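Long-range contact in cell wall surface anchor family protein (Streptococcus pneumoniae, PDB 4OQ1), which is an ancillary pilin that probably fixes the pneumococcal pilus to the bacterial cell wall, built with CnaB-type domains: residues H160-S172 against G197-V210. The protein carries 3 engineered substitutions. Residues are numbered along the deposited sequence; the frame is centred on the assembly and turned at random.
Sequences HNRLEGVGFKLVS and GRTLYTDKNGEIFV
The hydroxyl OG1 of T202 is gripped from the facing chain by two bonds: it donates to L163 O at a very short 2.5 Å and accepts from V166 N at 3.0 Å, where the N-H...OG1 angle is 153°. That position follows from the first torsion of T202 (chi1 64°), which sets OG1 between the backbone N and the carbonyl carbon while CG2 turns beside N, 4.3 Å from F168 CE1. The T202 main chain is held as well: its N donates to V166 O, and its O accepts from G165 N, which approaches 37° above the carbonyl plane. One threonine thus ties L163, G165 and V166 through both side chain and backbone.

R162 grips the type I turn 203-206 from outside; its chain bends at chi2 and lays CB, CG and CD along the carbonyl of N205. R162 NH1 then spends itself twice near the guanidinium plane, on N205 O and on E207 OE2, both at 2.9 Å. The salt bridge arrives on the anti side of E207 OE2, tilted out of the carboxylate plane. G206 N to D203 O closes the turn, and D203 OD1 braces it from within, accepting E207 N and, weakly, N205 N.

Beyond T202 the pairing becomes regular antiparallel sheet: F168 and L200 form a hydrogen-bonded pair, F168 N to L200 O and L200 N to F168 O both 2.7 Å, with donors in the carbonyl planes. G167 lies opposite Y201, its CA 3.7 Å from Y201 CD2; the phenol OH bonds E224. Toward the other face, F168 CD1 meets I208 CD1 at 3.8 Å, and F168 also packs on F220 of strand 216-224. Past this ladder, a water bridges L170 N and R198 O. Segment 197-210 thus leaves the sheet of strand 167-174 and passes through the type I turn into strand 207-211, joining the two sheets of the prealbumin-like sandwich of a CnaB domain.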
loop_
_atom_site.group_PDB
_atom_site.type_symbol
_atom_site.label_atom_id
_atom_site.label_comp_id
_atom_site.label_asym_id
_atom_site.label_seq_id
_atom_site.Cartn_x
_atom_site.Cartn_y
_atom_site.Cartn_z
ATOM N N HIS A 160 22.043 -0.143 7.466
ATOM C CA HIS A 160 21.559 0.009 6.134
ATOM C C HIS A 160 21.462 -1.269 5.347
ATOM O O HIS A 160 21.498 -1.243 4.119
ATOM C CB HIS A 160 22.260 1.140 5.366
ATOM C CG HIS A 160 21.745 2.514 5.735
ATOM N ND1 HIS A 160 21.729 2.986 7.032
ATOM C CD2 HIS A 160 21.183 3.475 4.983
ATOM C CE1 HIS A 160 21.201 4.196 7.060
ATOM N NE2 HIS A 160 20.892 4.526 5.821
ATOM N N ASN A 161 21.238 -2.384 6.025
ATOM C CA ASN A 161 20.728 -3.569 5.333
ATOM C C ASN A 161 19.342 -3.235 4.987
ATOM O O ASN A 161 18.665 -2.509 5.760
ATOM C CB ASN A 161 20.786 -4.817 6.206
ATOM C CG ASN A 161 22.187 -5.101 6.705
ATOM O OD1 ASN A 161 23.071 -5.343 5.895
ATOM N ND2 ASN A 161 22.413 -5.017 8.027
ATOM N N ARG A 162 18.890 -3.728 3.839
ATOM C CA ARG A 162 17.532 -3.445 3.353
ATOM C C ARG A 162 16.534 -4.430 4.063
ATOM O O ARG A 162 16.830 -5.684 4.178
ATOM C CB ARG A 162 17.549 -3.637 1.812
ATOM C CG ARG A 162 18.487 -2.710 1.007
ATOM C CD ARG A 162 18.050 -1.303 1.246
ATOM N NE ARG A 162 18.711 -0.272 0.464
ATOM C CZ ARG A 162 18.356 0.180 -0.732
ATOM N NH1 ARG A 162 17.397 -0.385 -1.410
ATOM N NH2 ARG A 162 19.049 1.199 -1.270
ATOM N N LEU A 163 15.367 -3.969 4.476
ATOM C CA LEU A 163 14.371 -4.817 5.205
ATOM C C LEU A 163 13.129 -5.134 4.360
ATOM O O LEU A 163 12.410 -4.261 3.936
ATOM C CB LEU A 163 13.981 -4.190 6.536
ATOM C CG LEU A 163 15.105 -3.823 7.527
ATOM C CD1 LEU A 163 14.518 -3.203 8.824
ATOM C CD2 LEU A 163 16.041 -4.921 7.796
ATOM N N GLU A 164 12.913 -6.441 4.049
ATOM C CA GLU A 164 11.791 -6.894 3.368
ATOM C C GLU A 164 10.620 -7.282 4.258
ATOM O O GLU A 164 10.770 -7.811 5.360
ATOM C CB GLU A 164 12.272 -8.167 2.530
ATOM C CG GLU A 164 11.198 -8.761 1.733
ATOM C CD GLU A 164 11.703 -9.972 0.935
ATOM O OE1 GLU A 164 12.834 -10.436 1.129
ATOM O OE2 GLU A 164 10.944 -10.469 0.095
ATOM N N GLY A 165 9.423 -6.895 3.824
ATOM C CA GLY A 165 8.195 -7.281 4.449
ATOM C C GLY A 165 7.692 -6.355 5.535
ATOM O O GLY A 165 6.767 -6.690 6.300
ATOM N N VAL A 166 8.280 -5.199 5.638
ATOM C CA VAL A 166 7.737 -4.205 6.610
ATOM C C VAL A 166 6.479 -3.527 5.985
ATOM O O VAL A 166 6.478 -3.041 4.814
ATOM C CB VAL A 166 8.820 -3.177 6.888
ATOM C CG1 VAL A 166 8.320 -2.121 7.843
ATOM C CG2 VAL A 166 10.043 -3.780 7.513
ATOM N N GLY A 167 5.394 -3.453 6.741
ATOM C CA GLY A 167 4.114 -2.885 6.260
ATOM C C GLY A 167 3.903 -1.417 6.620
ATOM O O GLY A 167 4.231 -1.061 7.787
ATOM N N PHE A 168 3.476 -0.624 5.609
ATOM C CA PHE A 168 3.167 0.833 5.793
ATOM C C PHE A 168 1.751 1.103 5.290
ATOM O O PHE A 168 1.223 0.403 4.430
ATOM C CB PHE A 168 4.150 1.680 5.017
ATOM C CG PHE A 168 5.518 1.735 5.620
ATOM C CD1 PHE A 168 6.429 0.831 5.349
ATOM C CD2 PHE A 168 5.896 2.788 6.424
ATOM C CE1 PHE A 168 7.728 0.926 5.874
ATOM C CE2 PHE A 168 7.158 2.877 7.008
ATOM C CZ PHE A 168 8.091 1.952 6.701
ATOM N N LYS A 169 1.072 2.074 5.901
ATOM C CA LYS A 169 -0.084 2.649 5.229
ATOM C C LYS A 169 0.269 4.043 4.812
ATOM O O LYS A 169 1.128 4.750 5.397
ATOM C CB LYS A 169 -1.334 2.659 6.143
ATOM C CG LYS A 169 -1.918 1.292 6.384
ATOM C CD LYS A 169 -3.172 1.389 7.255
ATOM C CE LYS A 169 -3.696 0.086 7.833
ATOM N NZ LYS A 169 -4.011 -0.978 6.832
ATOM N N LEU A 170 -0.314 4.442 3.689
ATOM C CA LEU A 170 -0.137 5.744 3.099
ATOM C C LEU A 170 -1.386 6.611 3.317
ATOM O O LEU A 170 -2.455 6.247 2.948
ATOM C CB LEU A 170 0.060 5.533 1.654
ATOM C CG LEU A 170 0.225 6.751 0.771
ATOM C CD1 LEU A 170 1.495 7.476 1.190
ATOM C CD2 LEU A 170 0.326 6.282 -0.700
ATOM N N VAL A 171 -1.200 7.776 3.901
ATOM C CA VAL A 171 -2.216 8.723 4.151
ATOM C C VAL A 171 -1.779 10.120 3.610
ATOM O O VAL A 171 -0.595 10.413 3.479
ATOM C CB VAL A 171 -2.513 8.894 5.653
ATOM C CG1 VAL A 171 -2.870 7.554 6.253
ATOM C CG2 VAL A 171 -1.358 9.587 6.392
ATOM N N SER A 172 -2.741 10.902 3.159
ATOM C CA SER A 172 -2.483 12.266 2.700
ATOM C C SER A 172 -2.621 13.096 3.960
ATOM O O SER A 172 -3.242 12.682 4.923
ATOM C CB SER A 172 -3.512 12.726 1.656
ATOM O OG SER A 172 -4.828 12.609 2.174
ATOM N N GLY A 197 -8.003 0.505 1.885
ATOM C CA GLY A 197 -7.667 -0.243 3.069
ATOM C C GLY A 197 -6.344 -0.979 3.092
ATOM O O GLY A 197 -6.225 -1.903 3.883
ATOM N N ARG A 198 -5.353 -0.624 2.277
ATOM C CA ARG A 198 -4.292 -1.590 2.031
ATOM C C ARG A 198 -3.019 -1.245 2.832
ATOM O O ARG A 198 -2.678 -0.071 3.050
ATOM C CB ARG A 198 -3.963 -1.729 0.541
ATOM C CG ARG A 198 -5.129 -2.166 -0.320
ATOM C CD ARG A 198 -4.836 -2.097 -1.792
ATOM N NE ARG A 198 -3.682 -2.940 -2.142
ATOM C CZ ARG A 198 -3.018 -2.906 -3.309
ATOM N NH1 ARG A 198 -3.382 -2.074 -4.296
ATOM N NH2 ARG A 198 -1.968 -3.687 -3.482
ATOM N N THR A 199 -2.342 -2.298 3.267
ATOM C CA THR A 199 -1.016 -2.192 3.790
ATOM C C THR A 199 -0.089 -2.427 2.672
ATOM O O THR A 199 -0.276 -3.370 1.887
ATOM C CB THR A 199 -0.792 -3.162 4.945
ATOM O OG1 THR A 199 -1.760 -2.821 5.960
ATOM C CG2 THR A 199 0.550 -3.002 5.542
ATOM N N LEU A 200 0.919 -1.569 2.587
ATOM C CA LEU A 200 1.965 -1.657 1.518
ATOM C C LEU A 200 3.189 -2.303 2.150
ATOM O O LEU A 200 3.630 -1.890 3.204
ATOM C CB LEU A 200 2.326 -0.200 1.096
ATOM C CG LEU A 200 1.362 0.821 0.506
ATOM C CD1 LEU A 200 0.272 1.337 1.439
ATOM C CD2 LEU A 200 2.022 2.066 -0.029
ATOM N N TYR A 201 3.868 -3.265 1.479
ATOM C CA TYR A 201 4.951 -3.966 2.085
ATOM C C TYR A 201 6.226 -3.795 1.273
ATOM O O TYR A 201 6.194 -3.919 0.059
ATOM C CB TYR A 201 4.658 -5.556 2.127
ATOM C CG TYR A 201 3.542 -5.891 3.073
ATOM C CD1 TYR A 201 2.259 -5.950 2.612
ATOM C CD2 TYR A 201 3.772 -6.055 4.421
ATOM C CE1 TYR A 201 1.195 -6.194 3.469
ATOM C CE2 TYR A 201 2.720 -6.261 5.335
ATOM C CZ TYR A 201 1.446 -6.410 4.859
ATOM O OH TYR A 201 0.370 -6.582 5.729
ATOM N N THR A 202 7.305 -3.565 1.968
ATOM C CA THR A 202 8.679 -3.523 1.397
ATOM C C THR A 202 8.993 -4.765 0.662
ATOM O O THR A 202 8.718 -5.846 1.214
ATOM C CB THR A 202 9.785 -3.106 2.383
ATOM O OG1 THR A 202 10.002 -4.018 3.523
ATOM C CG2 THR A 202 9.480 -1.659 2.902
ATOM N N ASP A 203 9.759 -4.606 -0.430
ATOM C CA ASP A 203 10.127 -5.733 -1.330
ATOM C C ASP A 203 11.488 -6.257 -0.929
ATOM O O ASP A 203 12.030 -5.860 0.079
ATOM C CB ASP A 203 10.103 -5.348 -2.821
ATOM C CG ASP A 203 11.113 -4.249 -3.189
ATOM O OD1 ASP A 203 12.034 -3.937 -2.434
ATOM O OD2 ASP A 203 10.942 -3.649 -4.265
ATOM N N LYS A 204 12.086 -7.151 -1.693
ATOM C CA LYS A 204 13.354 -7.712 -1.259
ATOM C C LYS A 204 14.437 -6.668 -1.185
ATOM O O LYS A 204 15.481 -6.906 -0.607
ATOM C CB LYS A 204 13.818 -8.898 -2.138
ATOM C CG LYS A 204 14.335 -8.465 -3.497
ATOM C CD LYS A 204 14.996 -9.602 -4.284
ATOM C CE LYS A 204 15.123 -9.248 -5.764
ATOM N NZ LYS A 204 13.820 -8.847 -6.390
ATOM N N ASN A 205 14.275 -5.559 -1.876
ATOM C CA ASN A 205 15.229 -4.501 -1.730
ATOM C C ASN A 205 14.867 -3.492 -0.677
ATOM O O ASN A 205 15.390 -2.382 -0.633
ATOM C CB ASN A 205 15.483 -3.814 -3.058
ATOM C CG ASN A 205 15.982 -4.777 -4.105
ATOM O OD1 ASN A 205 15.354 -4.989 -5.151
ATOM N ND2 ASN A 205 17.040 -5.364 -3.830
ATOM N N GLY A 206 13.949 -3.838 0.173
ATOM C CA GLY A 206 13.481 -2.854 1.134
ATOM C C GLY A 206 12.644 -1.724 0.594
ATOM O O GLY A 206 12.512 -0.690 1.300
ATOM N N GLU A 207 12.114 -1.839 -0.642
ATOM C CA GLU A 207 11.601 -0.648 -1.313
ATOM C C GLU A 207 10.102 -0.705 -1.455
ATOM O O GLU A 207 9.542 -1.769 -1.611
ATOM C CB GLU A 207 12.263 -0.327 -2.650
ATOM C CG GLU A 207 13.764 -0.308 -2.513
ATOM C CD GLU A 207 14.526 0.056 -3.763
ATOM O OE1 GLU A 207 13.969 -0.143 -4.862
ATOM O OE2 GLU A 207 15.721 0.412 -3.609
ATOM N N ILE A 208 9.466 0.442 -1.266
ATOM C CA ILE A 208 8.113 0.637 -1.758
ATOM C C ILE A 208 8.101 1.767 -2.799
ATOM O O ILE A 208 8.608 2.891 -2.556
ATOM C CB ILE A 208 7.114 0.919 -0.637
ATOM C CG1 ILE A 208 6.989 -0.283 0.316
ATOM C CG2 ILE A 208 5.733 1.272 -1.169
ATOM C CD1 ILE A 208 6.342 0.092 1.670
ATOM N N PHE A 209 7.441 1.516 -3.897
ATOM C CA PHE A 209 7.382 2.483 -5.034
ATOM C C PHE A 209 5.966 2.780 -5.403
ATOM O O PHE A 209 5.203 1.854 -5.726
ATOM C CB PHE A 209 8.160 1.910 -6.248
ATOM C CG PHE A 209 8.446 2.918 -7.331
ATOM C CD1 PHE A 209 9.466 3.803 -7.182
ATOM C CD2 PHE A 209 7.719 2.934 -8.494
ATOM C CE1 PHE A 209 9.750 4.770 -8.158
ATOM C CE2 PHE A 209 7.994 3.886 -9.500
ATOM C CZ PHE A 209 9.011 4.803 -9.314
ATOM N N VAL A 210 5.576 4.048 -5.288
ATOM C CA VAL A 210 4.208 4.487 -5.572
ATOM C C VAL A 210 4.215 5.558 -6.633
ATOM O O VAL A 210 4.847 6.636 -6.454
ATOM C CB VAL A 210 3.516 5.078 -4.327
ATOM C CG1 VAL A 210 2.071 5.370 -4.654
ATOM C CG2 VAL A 210 3.638 4.062 -3.179
HETATM O O HOH W 1 -2.290 2.450 2.635
#